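Local structure of thiosulfate sulfurtransferase TUM1 (Saccharomyces cerevisiae, 3UTN) at residues Q235-L243 and T260-T271. The protein accepts persulfide sulfur from NFS1 and passes it to UBA4 in the pathway that thiolates the wobble uridine of tRNAs. Sequence-based numbering, arbitrary orientation.
Sequences QPLPYGSLL and TLEKALKDFHCT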
ATOM      1  N   GLN A 235      15.356  -2.274   8.098  1.00 24.08           N
ATOM      2  CA  GLN A 235      16.301  -1.736   7.157  1.00 24.77           C
ATOM      3  C   GLN A 235      15.564  -0.718   6.335  1.00 24.40           C
ATOM      4  O   GLN A 235      14.355  -0.849   6.134  1.00 24.69           O
ATOM      5  CB  GLN A 235      16.810  -2.838   6.255  1.00 25.02           C
ATOM      6  CG  GLN A 235      17.480  -3.975   6.987  1.00 25.30           C
ATOM      7  CD  GLN A 235      17.796  -5.089   6.034  1.00 25.61           C
ATOM      8  OE1 GLN A 235      18.733  -4.987   5.265  1.00 27.93           O
ATOM      9  NE2 GLN A 235      16.996  -6.144   6.056  1.00 25.69           N
ATOM     10  N   PRO A 236      16.280   0.311   5.863  1.00 24.86           N
ATOM     11  CA  PRO A 236      15.586   1.297   5.072  1.00 24.85           C
ATOM     12  C   PRO A 236      15.348   0.759   3.677  1.00 25.01           C
ATOM     13  O   PRO A 236      16.278   0.320   2.999  1.00 25.70           O
ATOM     14  CB  PRO A 236      16.566   2.462   5.036  1.00 24.88           C
ATOM     15  CG  PRO A 236      17.905   1.814   5.112  1.00 25.21           C
ATOM     16  CD  PRO A 236      17.729   0.584   5.949  1.00 24.92           C
ATOM     17  N   LEU A 237      14.094   0.762   3.267  1.00 24.74           N
ATOM     18  CA  LEU A 237      13.781   0.501   1.885  1.00 23.96           C
ATOM     19  C   LEU A 237      12.775   1.563   1.484  1.00 23.73           C
ATOM     20  O   LEU A 237      11.589   1.281   1.372  1.00 23.55           O
ATOM     21  CB  LEU A 237      13.244  -0.916   1.705  1.00 24.04           C
ATOM     22  CG  LEU A 237      13.291  -1.493   0.289  1.00 24.32           C
ATOM     23  CD1 LEU A 237      14.688  -1.391  -0.315  1.00 25.09           C
ATOM     24  CD2 LEU A 237      12.839  -2.939   0.325  1.00 24.71           C
ATOM     25  N   PRO A 238      13.250   2.810   1.306  1.00 23.89           N
ATOM     26  CA  PRO A 238      12.346   3.888   0.957  1.00 23.45           C
ATOM     27  C   PRO A 238      11.558   3.475  -0.264  1.00 23.17           C
ATOM     28  O   PRO A 238      12.136   3.037  -1.257  1.00 22.62           O
ATOM     29  CB  PRO A 238      13.291   5.046   0.660  1.00 24.13           C
ATOM     30  CG  PRO A 238      14.447   4.774   1.559  1.00 24.51           C
ATOM     31  CD  PRO A 238      14.635   3.295   1.428  1.00 24.50           C
ATOM     32  N   TYR A 239      10.238   3.556  -0.160  1.00 23.14           N
ATOM     33  CA  TYR A 239       9.360   2.992  -1.173  1.00 23.43           C
ATOM     34  C   TYR A 239       9.691   3.485  -2.576  1.00 23.28           C
ATOM     35  O   TYR A 239       9.585   2.730  -3.536  1.00 23.39           O
ATOM     36  CB  TYR A 239       7.902   3.273  -0.829  1.00 23.65           C
ATOM     37  CG  TYR A 239       7.481   4.698  -1.037  1.00 24.77           C
ATOM     38  CD1 TYR A 239       7.014   5.127  -2.277  1.00 25.55           C
ATOM     39  CD2 TYR A 239       7.543   5.623   0.001  1.00 25.30           C
ATOM     40  CE1 TYR A 239       6.615   6.434  -2.478  1.00 26.53           C
ATOM     41  CE2 TYR A 239       7.149   6.934  -0.193  1.00 26.49           C
ATOM     42  CZ  TYR A 239       6.686   7.328  -1.433  1.00 26.88           C
ATOM     43  OH  TYR A 239       6.292   8.623  -1.638  1.00 29.69           O
ATOM     44  N   GLY A 240      10.098   4.750  -2.674  1.00 23.44           N
ATOM     45  CA  GLY A 240      10.448   5.372  -3.943  1.00 24.78           C
ATOM     46  C   GLY A 240      11.559   4.630  -4.655  1.00 24.53           C
ATOM     47  O   GLY A 240      11.629   4.637  -5.881  1.00 24.98           O
ATOM     48  N   SER A 241      12.411   3.967  -3.879  1.00 24.61           N
ATOM     49  CA  SER A 241      13.506   3.184  -4.438  1.00 24.99           C
ATOM     50  C   SER A 241      12.985   1.990  -5.225  1.00 24.45           C
ATOM     51  O   SER A 241      13.697   1.421  -6.035  1.00 23.63           O
ATOM     52  CB  SER A 241      14.441   2.702  -3.332  1.00 25.02           C
ATOM     53  OG  SER A 241      13.844   1.658  -2.578  1.00 26.29           O
ATOM     54  N   LEU A 242      11.740   1.609  -4.973  1.00 24.21           N
ATOM     55  CA  LEU A 242      11.184   0.425  -5.599  1.00 23.92           C
ATOM     56  C   LEU A 242      10.208   0.782  -6.707  1.00 23.95           C
ATOM     57  O   LEU A 242       9.618  -0.087  -7.334  1.00 24.43           O
ATOM     58  CB  LEU A 242      10.544  -0.478  -4.543  1.00 23.59           C
ATOM     59  CG  LEU A 242      11.548  -1.007  -3.519  1.00 23.21           C
ATOM     60  CD1 LEU A 242      10.872  -1.978  -2.579  1.00 22.72           C
ATOM     61  CD2 LEU A 242      12.718  -1.694  -4.202  1.00 23.30           C
ATOM     62  N   LEU A 243      10.053   2.075  -6.947  1.00 23.99           N
ATOM     63  CA  LEU A 243       9.190   2.549  -8.006  1.00 24.61           C
ATOM     64  C   LEU A 243      10.043   3.241  -9.033  1.00 26.05           C
ATOM     65  O   LEU A 243      11.074   3.823  -8.692  1.00 25.90           O
ATOM     66  CB  LEU A 243       8.157   3.525  -7.456  1.00 23.69           C
ATOM     67  CG  LEU A 243       7.230   2.962  -6.380  1.00 23.64           C
ATOM     68  CD1 LEU A 243       6.273   4.043  -5.915  1.00 23.43           C
ATOM     69  CD2 LEU A 243       6.469   1.760  -6.916  1.00 23.29           C
ATOM     70  N   THR A 260      15.559  -3.358  -9.812  1.00 26.36           N
ATOM     71  CA  THR A 260      15.157  -2.274  -8.940  1.00 26.25           C
ATOM     72  C   THR A 260      15.346  -2.651  -7.475  1.00 25.70           C
ATOM     73  O   THR A 260      15.953  -1.896  -6.712  1.00 25.88           O
ATOM     74  CB  THR A 260      13.710  -1.867  -9.218  1.00 26.08           C
ATOM     75  OG1 THR A 260      13.633  -1.348 -10.549  1.00 27.19           O
ATOM     76  CG2 THR A 260      13.256  -0.805  -8.237  1.00 26.20           C
ATOM     77  N   LEU A 261      14.849  -3.821  -7.092  1.00 26.46           N
ATOM     78  CA  LEU A 261      14.976  -4.281  -5.719  1.00 27.02           C
ATOM     79  C   LEU A 261      16.438  -4.405  -5.306  1.00 28.28           C
ATOM     80  O   LEU A 261      16.843  -3.817  -4.308  1.00 27.48           O
ATOM     81  CB  LEU A 261      14.239  -5.602  -5.489  1.00 26.98           C
ATOM     82  CG  LEU A 261      14.333  -6.160  -4.066  1.00 26.83           C
ATOM     83  CD1 LEU A 261      13.914  -5.126  -3.028  1.00 26.81           C
ATOM     84  CD2 LEU A 261      13.510  -7.429  -3.927  1.00 26.33           C
ATOM     85  N   GLU A 262      17.227  -5.151  -6.075  1.00 29.98           N
ATOM     86  CA  GLU A 262      18.638  -5.326  -5.734  1.00 31.90           C
ATOM     87  C   GLU A 262      19.368  -3.984  -5.682  1.00 31.07           C
ATOM     88  O   GLU A 262      20.237  -3.793  -4.840  1.00 31.77           O
ATOM     89  CB  GLU A 262      19.346  -6.326  -6.662  1.00 34.73           C
ATOM     90  CG  GLU A 262      19.601  -5.818  -8.071  1.00 37.83           C
ATOM     91  CD  GLU A 262      20.571  -6.677  -8.869  1.00 40.37           C
ATOM     92  OE1 GLU A 262      21.366  -7.429  -8.257  1.00 43.00           O
ATOM     93  OE2 GLU A 262      20.538  -6.586 -10.118  1.00 41.41           O
ATOM     94  N   LYS A 263      18.997  -3.061  -6.568  1.00 31.34           N
ATOM     95  CA  LYS A 263      19.575  -1.721  -6.580  1.00 31.81           C
ATOM     96  C   LYS A 263      19.194  -0.988  -5.303  1.00 31.43           C
ATOM     97  O   LYS A 263      20.037  -0.368  -4.662  1.00 29.98           O
ATOM     98  CB  LYS A 263      19.109  -0.933  -7.808  1.00 33.10           C
ATOM     99  CG  LYS A 263      19.732   0.444  -7.982  1.00 34.70           C
ATOM    100  CD  LYS A 263      21.215   0.367  -8.334  1.00 37.22           C
ATOM    101  CE  LYS A 263      21.744   1.707  -8.828  1.00 37.94           C
ATOM    102  NZ  LYS A 263      21.484   2.816  -7.868  1.00 39.19           N
ATOM    103  N   ALA A 264      17.920  -1.078  -4.931  1.00 30.86           N
ATOM    104  CA  ALA A 264      17.445  -0.480  -3.693  1.00 30.15           C
ATOM    105  C   ALA A 264      18.182  -1.088  -2.512  1.00 29.97           C
ATOM    106  O   ALA A 264      18.657  -0.372  -1.634  1.00 30.01           O
ATOM    107  CB  ALA A 264      15.954  -0.678  -3.552  1.00 29.59           C
ATOM    108  N   LEU A 265      18.291  -2.413  -2.507  1.00 30.42           N
ATOM    109  CA  LEU A 265      19.010  -3.110  -1.443  1.00 31.26           C
ATOM    110  C   LEU A 265      20.476  -2.702  -1.419  1.00 32.35           C
ATOM    111  O   LEU A 265      21.048  -2.530  -0.350  1.00 32.32           O
ATOM    112  CB  LEU A 265      18.879  -4.624  -1.590  1.00 30.53           C
ATOM    113  CG  LEU A 265      17.463  -5.204  -1.554  1.00 30.43           C
ATOM    114  CD1 LEU A 265      17.498  -6.670  -1.945  1.00 30.44           C
ATOM    115  CD2 LEU A 265      16.796  -5.007  -0.200  1.00 29.33           C
ATOM    116  N   LYS A 266      21.071  -2.528  -2.598  1.00 33.53           N
ATOM    117  CA  LYS A 266      22.454  -2.062  -2.699  1.00 35.88           C
ATOM    118  C   LYS A 266      22.571  -0.617  -2.212  1.00 35.34           C
ATOM    119  O   LYS A 266      23.384  -0.316  -1.335  1.00 36.00           O
ATOM    120  CB  LYS A 266      22.983  -2.197  -4.135  1.00 37.67           C
ATOM    121  CG  LYS A 266      24.363  -1.580  -4.354  1.00 40.81           C
ATOM    122  CD  LYS A 266      24.767  -1.551  -5.824  1.00 43.07           C
ATOM    123  CE  LYS A 266      25.357  -2.879  -6.274  1.00 45.40           C
ATOM    124  NZ  LYS A 266      25.844  -2.826  -7.683  1.00 47.57           N
ATOM    125  N   ASP A 267      21.745   0.261  -2.782  1.00 35.31           N
ATOM    126  CA  ASP A 267      21.764   1.688  -2.475  1.00 34.91           C
ATOM    127  C   ASP A 267      21.605   1.959  -0.991  1.00 34.50           C
ATOM    128  O   ASP A 267      22.295   2.807  -0.429  1.00 34.26           O
ATOM    129  CB  ASP A 267      20.659   2.421  -3.239  1.00 35.74           C
ATOM    130  CG  ASP A 267      20.928   2.502  -4.727  1.00 37.01           C
ATOM    131  OD1 ASP A 267      22.089   2.311  -5.146  1.00 37.86           O
ATOM    132  OD2 ASP A 267      19.970   2.756  -5.486  1.00 37.64           O
ATOM    133  N   PHE A 268      20.689   1.230  -0.365  1.00 34.07           N
ATOM    134  CA  PHE A 268      20.382   1.449   1.036  1.00 34.35           C
ATOM    135  C   PHE A 268      21.068   0.436   1.928  1.00 35.09           C
ATOM    136  O   PHE A 268      20.729   0.304   3.104  1.00 36.15           O
ATOM    137  CB  PHE A 268      18.865   1.495   1.242  1.00 32.27           C
ATOM    138  CG  PHE A 268      18.224   2.652   0.545  1.00 31.68           C
ATOM    139  CD1 PHE A 268      18.246   3.918   1.118  1.00 31.43           C
ATOM    140  CD2 PHE A 268      17.652   2.495  -0.710  1.00 31.31           C
ATOM    141  CE1 PHE A 268      17.684   5.002   0.465  1.00 31.21           C
ATOM    142  CE2 PHE A 268      17.088   3.573  -1.367  1.00 30.60           C
ATOM    143  CZ  PHE A 268      17.104   4.830  -0.780  1.00 30.75           C
ATOM    144  N   HIS A 269      22.059  -0.250   1.359  1.00 36.18           N
ATOM    145  CA  HIS A 269      22.856  -1.249   2.067  1.00 37.82           C
ATOM    146  C   HIS A 269      21.959  -2.128   2.872  1.00 36.73           C
ATOM    147  O   HIS A 269      22.064  -2.216   4.095  1.00 37.61           O
ATOM    148  CB  HIS A 269      23.931  -0.586   2.921  1.00 40.45           C
ATOM    149  CG  HIS A 269      24.825   0.340   2.141  1.00 43.41           C
ATOM    150  ND1 HIS A 269      24.592   1.661   2.049  1.00 44.91           N
ATOM    151  CD2 HIS A 269      25.968   0.087   1.384  1.00 45.16           C
ATOM    152  CE1 HIS A 269      25.539   2.232   1.282  1.00 46.19           C
ATOM    153  NE2 HIS A 269      26.383   1.266   0.875  1.00 46.93           N
ATOM    154  N   CYS A 270      21.041  -2.768   2.165  1.00 34.90           N
ATOM    155  CA  CYS A 270      20.058  -3.629   2.777  1.00 34.30           C
ATOM    156  C   CYS A 270      20.268  -5.051   2.353  1.00 33.89           C
ATOM    157  O   CYS A 270      20.802  -5.328   1.281  1.00 34.40           O
ATOM    158  CB  CYS A 270      18.656  -3.204   2.371  1.00 34.11           C
ATOM    159  SG  CYS A 270      18.188  -1.645   3.116  1.00 35.71           S
ATOM    160  N   THR A 271      19.832  -5.949   3.218  1.00 32.84           N
ATOM    161  CA  THR A 271      19.824  -7.352   2.912  1.00 32.99           C
ATOM    162  C   THR A 271      18.375  -7.768   2.784  1.00 32.54           C
ATOM    163  O   THR A 271      17.512  -7.348   3.563  1.00 30.67           O
ATOM    164  CB  THR A 271      20.495  -8.180   4.018  1.00 33.81           C
ATOM    165  OG1 THR A 271      19.818  -7.948   5.260  1.00 34.86           O
ATOM    166  CG2 THR A 271      21.963  -7.798   4.159  1.00 33.58           C
TER
HETATM  167  O   HOH W   1      20.857  -2.888   6.416  1.00 33.82           O
HETATM  168  O   HOH W   2      17.460  -9.060   5.886  1.00 35.17           O
HETATM  169  O   HOH W   3      15.974   0.810  -6.701  1.00 24.86           O
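The edge strand 234-236 of the second rhodanese domain's parallel sheet, and the 3-10 turn after it, pack against the C-terminal half of helix 255-267 and the turn that follows it. P238 lies on the F268 ring. Its CD sits 3.4 Å from the ring centroid, only 4° off the normal, a CH-pi contact. S241 CB approaches the same ring obliquely, 3.4 Å from F268 CE2. S241 OG lies between its backbone N and carbonyl carbon (chi1 73°), where it donates to P238 O at 2.6 Å. P238 O also accepts from S241 N, so two bonds grip it as the turn begins. A264 CB fits among S241 OG, L237 CD1 and L242 CD2, and its 3.5 Å approach to L242 CD2 is tight. A Schellman motif with H269 as C-prime residue ends the helix, and the chain beyond it reaches the strand at T271. The Q235 side chain runs out extended beyond CG, and its amide pairs with the T271 backbone. OE1 of Q235 accepts from T271 N in a short bond of 2.5 Å, nearly straight at 166°. NE2 of Q235 donates to T271 O at 2.8 Å, more bent, with the acceptor tilted from the amide plane. Water 1 joins Q235 OE1 to H269 O. The P238 side chain is about 9 Å from that of C282, the persulfide-forming cysteine.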